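Uracil-dna glycosylase (Deinococcus radiodurans, PDB 4UQM) is a DNA repair protein of the uracil-DNA glycosylase superfamily, with a four-stranded parallel beta sheet flanked by helices. Local coordinates at residues A[226-230]-A[231-235]; A[47-50]-A[51-54]. The protein carries 1 engineered substitution. All coordinates share one frame; numbering follows the deposited sequence.

Interaction 1: residues A[226-230]-A[231-235]; sequences EALEK and AGRGP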
loop_
_atom_site.group_PDB
_atom_site.type_symbol
_atom_site.label_atom_id
_atom_site.label_comp_id
_atom_site.label_asym_id
_atom_site.label_seq_id
_atom_site.Cartn_x
_atom_site.Cartn_y
_atom_site.Cartn_z
ATOM N N GLU A 226 -2.164 17.574 8.018
ATOM C CA GLU A 226 -3.054 18.431 8.786
ATOM C C GLU A 226 -3.987 17.589 9.678
ATOM O O GLU A 226 -4.166 17.891 10.854
ATOM C CB GLU A 226 -3.818 19.342 7.836
ATOM C CG GLU A 226 -4.824 20.271 8.517
ATOM C CD GLU A 226 -5.505 21.241 7.556
ATOM O OE1 GLU A 226 -5.188 21.192 6.324
ATOM O OE2 GLU A 226 -6.334 22.067 8.025
ATOM N N ALA A 227 -4.521 16.498 9.123
ATOM C CA ALA A 227 -5.359 15.604 9.915
ATOM C C ALA A 227 -4.591 14.972 11.088
ATOM O O ALA A 227 -5.119 14.834 12.202
ATOM C CB ALA A 227 -5.979 14.519 9.033
ATOM N N LEU A 228 -3.374 14.492 10.823
ATOM C CA LEU A 228 -2.570 13.906 11.904
ATOM C C LEU A 228 -2.335 14.930 12.996
ATOM O O LEU A 228 -2.518 14.646 14.177
ATOM C CB LEU A 228 -1.257 13.364 11.384
ATOM C CG LEU A 228 -1.390 12.131 10.470
ATOM C CD1 LEU A 228 -0.101 11.824 9.731
ATOM C CD2 LEU A 228 -1.886 10.943 11.285
ATOM N N GLU A 229 -1.949 16.140 12.586
ATOM C CA GLU A 229 -1.618 17.166 13.564
ATOM C C GLU A 229 -2.812 17.544 14.407
ATOM O O GLU A 229 -2.679 17.699 15.632
ATOM C CB GLU A 229 -1.080 18.375 12.835
ATOM C CG GLU A 229 0.321 18.154 12.340
ATOM C CD GLU A 229 0.737 19.144 11.253
ATOM O OE1 GLU A 229 -0.002 20.086 10.996
ATOM O OE2 GLU A 229 1.741 18.929 10.554
ATOM N N LYS A 230 -3.980 17.643 13.797
ATOM C CA LYS A 230 -5.190 17.993 14.557
ATOM C C LYS A 230 -5.588 16.925 15.585
ATOM O O LYS A 230 -6.242 17.246 16.579
ATOM C CB LYS A 230 -6.371 18.289 13.631
ATOM C CG LYS A 230 -6.147 19.452 12.669
ATOM C CD LYS A 230 -6.152 20.831 13.293
ATOM C CE LYS A 230 -5.739 21.879 12.255
ATOM N NZ LYS A 230 -6.672 21.876 11.071
ATOM N N ALA A 231 -5.167 15.671 15.344
ATOM C CA ALA A 231 -5.369 14.573 16.297
ATOM C C ALA A 231 -4.225 14.360 17.302
ATOM O O ALA A 231 -4.240 13.415 18.073
ATOM C CB ALA A 231 -5.657 13.275 15.532
ATOM N N GLY A 232 -3.203 15.212 17.287
ATOM C CA GLY A 232 -2.053 15.013 18.185
ATOM C C GLY A 232 -1.112 13.887 17.785
ATOM O O GLY A 232 -0.263 13.448 18.573
ATOM N N ARG A 233 -1.234 13.438 16.548
ATOM C CA ARG A 233 -0.305 12.524 15.975
ATOM C C ARG A 233 0.709 13.468 15.254
ATOM O O ARG A 233 0.410 14.598 14.814
ATOM C CB ARG A 233 -1.015 11.499 15.068
ATOM C CG ARG A 233 -2.177 10.776 15.742
ATOM C CD ARG A 233 -2.460 9.398 15.188
ATOM N NE ARG A 233 -1.386 8.478 15.571
ATOM C CZ ARG A 233 -1.287 7.187 15.250
ATOM N NH1 ARG A 233 -2.159 6.549 14.473
ATOM N NH2 ARG A 233 -0.222 6.536 15.681
ATOM N N GLY A 234 1.922 13.024 15.175
ATOM C CA GLY A 234 2.934 13.716 14.436
ATOM C C GLY A 234 2.724 13.575 12.934
ATOM O O GLY A 234 2.229 12.555 12.463
ATOM N N PRO A 235 3.131 14.592 12.200
ATOM C CA PRO A 235 3.062 14.525 10.736
ATOM C C PRO A 235 4.062 13.541 10.193
ATOM O O PRO A 235 4.997 13.164 10.869
ATOM C CB PRO A 235 3.442 15.919 10.309
ATOM C CG PRO A 235 4.239 16.506 11.432
ATOM C CD PRO A 235 3.785 15.829 12.674
#
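Leu228 packs against residues 233-235 as the chain turns back at the end of helix 220-230. Its CG lies beside the backbone N and anti to the carbonyl carbon (chi1 -68°), which directs the branches to the returning chain. From CB, which is 3.7 Å from Gly234 O, the side chain reaches CG and divides: CD1 also lies 3.7 Å from Gly234 O, while CD2 meets Arg233 CB at 3.9 Å. That apolar contact joins the same two residues as the wider-spanning bond of the turn (i+5 to i), Arg233 N to Leu228 O at 3.0 Å, whose donor stands above the carbonyl plane. Inside this loop, Gly232 N reaches Glu229 O at 3.0 Å with a nearly straight N-H (162°). With Gly232 at positive phi (74°), the two bonds define a Schellman motif. At the exposed edge of the turn, Glu229 OE2 approaches Pro235 CB at 3.5 Å, the two side chains crossing at about a right angle. Beyond the turn, Arg233 NH1 bonds to the carbonyl oxygens of Arg177 and Val75, and Lys76 NZ bonds to Gly234 O. Ala227 and Leu228 rest on Val179, so the helix end lies against strand 179-183 of the parallel sheet.

Interaction 2: residues A[47-50]-A[51-54]; sequences LRQE and RKEY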
loop_
_atom_site.group_PDB
_atom_site.type_symbol
_atom_site.label_atom_id
_atom_site.label_comp_id
_atom_site.label_asym_id
_atom_site.label_seq_id
_atom_site.Cartn_x
_atom_site.Cartn_y
_atom_site.Cartn_z
ATOM N N LEU A 47 -2.675 -18.841 -6.731
ATOM C CA LEU A 47 -1.384 -18.169 -6.892
ATOM C C LEU A 47 -0.250 -19.181 -7.130
ATOM O O LEU A 47 0.635 -18.905 -7.887
ATOM C CB LEU A 47 -1.050 -17.294 -5.663
ATOM C CG LEU A 47 -1.994 -16.109 -5.526
ATOM C CD1 LEU A 47 -1.610 -15.365 -4.286
ATOM C CD2 LEU A 47 -2.000 -15.205 -6.768
ATOM N N ARG A 48 -0.288 -20.350 -6.495
ATOM C CA ARG A 48 0.702 -21.367 -6.801
ATOM C C ARG A 48 0.650 -21.827 -8.276
ATOM O O ARG A 48 1.662 -21.954 -8.943
ATOM C CB ARG A 48 0.543 -22.523 -5.838
ATOM C CG ARG A 48 0.964 -22.146 -4.428
ATOM C CD ARG A 48 0.524 -23.208 -3.429
ATOM N NE ARG A 48 0.846 -22.808 -2.066
ATOM C CZ ARG A 48 0.545 -23.513 -0.977
ATOM N NH1 ARG A 48 -0.095 -24.686 -1.066
ATOM N NH2 ARG A 48 0.858 -23.020 0.217
ATOM N N GLN A 49 -0.554 -21.984 -8.799
ATOM C CA GLN A 49 -0.721 -22.313 -10.221
ATOM C C GLN A 49 -0.223 -21.194 -11.105
ATOM O O GLN A 49 0.470 -21.429 -12.122
ATOM C CB GLN A 49 -2.196 -22.605 -10.542
ATOM C CG GLN A 49 -2.682 -23.994 -10.226
ATOM C CD GLN A 49 -2.125 -25.007 -11.238
ATOM O OE1 GLN A 49 -1.517 -24.635 -12.240
ATOM N NE2 GLN A 49 -2.289 -26.229 -10.958
ATOM N N GLU A 50 -0.565 -19.972 -10.718
ATOM C CA GLU A 50 -0.115 -18.824 -11.497
ATOM C C GLU A 50 1.418 -18.705 -11.544
ATOM O O GLU A 50 2.017 -18.443 -12.595
ATOM C CB GLU A 50 -0.718 -17.518 -10.973
ATOM C CG GLU A 50 -2.192 -17.351 -11.317
ATOM C CD GLU A 50 -2.383 -16.773 -12.726
ATOM O OE1 GLU A 50 -1.855 -15.696 -12.985
ATOM O OE2 GLU A 50 -2.998 -17.430 -13.608
ATOM N N ARG A 51 2.059 -18.944 -10.400
ATOM C CA ARG A 51 3.543 -18.912 -10.354
ATOM C C ARG A 51 4.191 -20.043 -11.153
ATOM O O ARG A 51 5.325 -19.905 -11.691
ATOM C CB ARG A 51 4.063 -18.873 -8.919
ATOM C CG ARG A 51 3.789 -17.565 -8.226
ATOM C CD ARG A 51 4.464 -17.486 -6.869
ATOM N NE ARG A 51 4.112 -16.252 -6.162
ATOM C CZ ARG A 51 4.621 -15.010 -6.398
ATOM N NH1 ARG A 51 5.548 -14.751 -7.320
ATOM N NH2 ARG A 51 4.135 -13.983 -5.716
ATOM N N LYS A 52 3.474 -21.157 -11.281
ATOM C CA LYS A 52 3.931 -22.268 -12.113
ATOM C C LYS A 52 3.903 -21.902 -13.587
ATOM O O LYS A 52 4.826 -22.252 -14.333
ATOM C CB LYS A 52 3.057 -23.490 -11.845
ATOM C CG LYS A 52 3.301 -24.699 -12.717
ATOM C CD LYS A 52 2.295 -25.810 -12.348
ATOM C CE LYS A 52 2.382 -27.042 -13.230
ATOM N NZ LYS A 52 1.086 -27.754 -13.170
ATOM N N GLU A 53 2.847 -21.212 -14.011
ATOM C CA GLU A 53 2.590 -21.016 -15.447
ATOM C C GLU A 53 3.033 -19.680 -15.970
ATOM O O GLU A 53 3.125 -19.517 -17.160
ATOM C CB GLU A 53 1.108 -21.238 -15.777
ATOM C CG GLU A 53 0.582 -22.641 -15.463
ATOM C CD GLU A 53 1.230 -23.730 -16.293
ATOM O OE1 GLU A 53 1.940 -23.362 -17.225
ATOM O OE2 GLU A 53 0.975 -24.918 -16.046
ATOM N N TYR A 54 3.231 -18.694 -15.080
ATOM C CA TYR A 54 3.566 -17.300 -15.474
ATOM C C TYR A 54 4.597 -16.710 -14.580
ATOM O O TYR A 54 4.924 -17.296 -13.577
ATOM C CB TYR A 54 2.327 -16.450 -15.329
ATOM C CG TYR A 54 1.179 -16.819 -16.213
ATOM C CD1 TYR A 54 1.253 -16.559 -17.578
ATOM C CD2 TYR A 54 -0.002 -17.331 -15.691
ATOM C CE1 TYR A 54 0.164 -16.828 -18.415
ATOM C CE2 TYR A 54 -1.094 -17.595 -16.518
ATOM C CZ TYR A 54 -1.016 -17.341 -17.864
ATOM O OH TYR A 54 -2.121 -17.588 -18.712
HETATM O O HOH W 1 -0.826 -25.874 -14.402
#
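The carboxylate of Glu50 meets the ring of Tyr54 at its edge. Glu50 OE2 lies near the ring plane, 3.5 Å from Tyr54 CE2, and Glu50 OE1 is 3.7 Å from Tyr54 CD2; the carboxylate and ring planes are 41° apart, so the two groups are neither stacked nor coplanar. A negative group beside the ring's C-H edge is electrostatically plausible, and the ring also has a cation-pi contact with Arg148. The same arginine forms a salt bridge to Glu50 OE1 through NE, and His155 NE2 hydrogen-bonds to that oxygen as well. The Arg148 salt bridge and the His155 bond would probably favour the charged form of this buried glutamate. Glu50 reaches the ring because its chain bends at chi2 (-84°).

On another side of the helix, a water links three polar ends. It donates to Gln49 OE1 and to Glu53 OE2, each at 2.6 Å, and accepts from Lys52 NZ at 3.0 Å. Gln49 and Lys52 run side by side in the same direction, although Lys52 NZ is 4.2 Å from Gln49 OE1, so the water spans a gap that the two do not close directly. Arg51 lays its CG against Leu47 O at 3.4 Å and extends its guanidinium to Pro58 O, with a weak bond to Ile56 O.

Beneath these side chains, the helical bonds continue from Arg51 N to Leu47 O through to Tyr54 N to Glu50 O at 2.8 Å. Tyr54 then leaves helical geometry with an extended backbone (psi 170°). The arrangement is a helix C-terminus with i to i+4 side-chain pairing, where helix 38-53 runs into strand 56-57 and its antiparallel partner 147-148.

Both are surface contacts at the C-terminal ends of different helices, 220-230 for interaction 1 and 38-53 for interaction 2. They lie on opposite sides of the chain's centre, their own centres about 43 Å apart and their nearest atoms about 29 Å apart, so neither touches the other. Each includes one buried residue, and these differ in kind: a leucine in interaction 1, a glutamate in interaction 2. The exits differ too, a glycine with positive phi turning the chain back in interaction 1, and an extended tyrosine carrying it onward in interaction 2. Interaction 1 borders the parallel sheet, whereas interaction 2 leads to the small antiparallel pair 56-57 and 147-148.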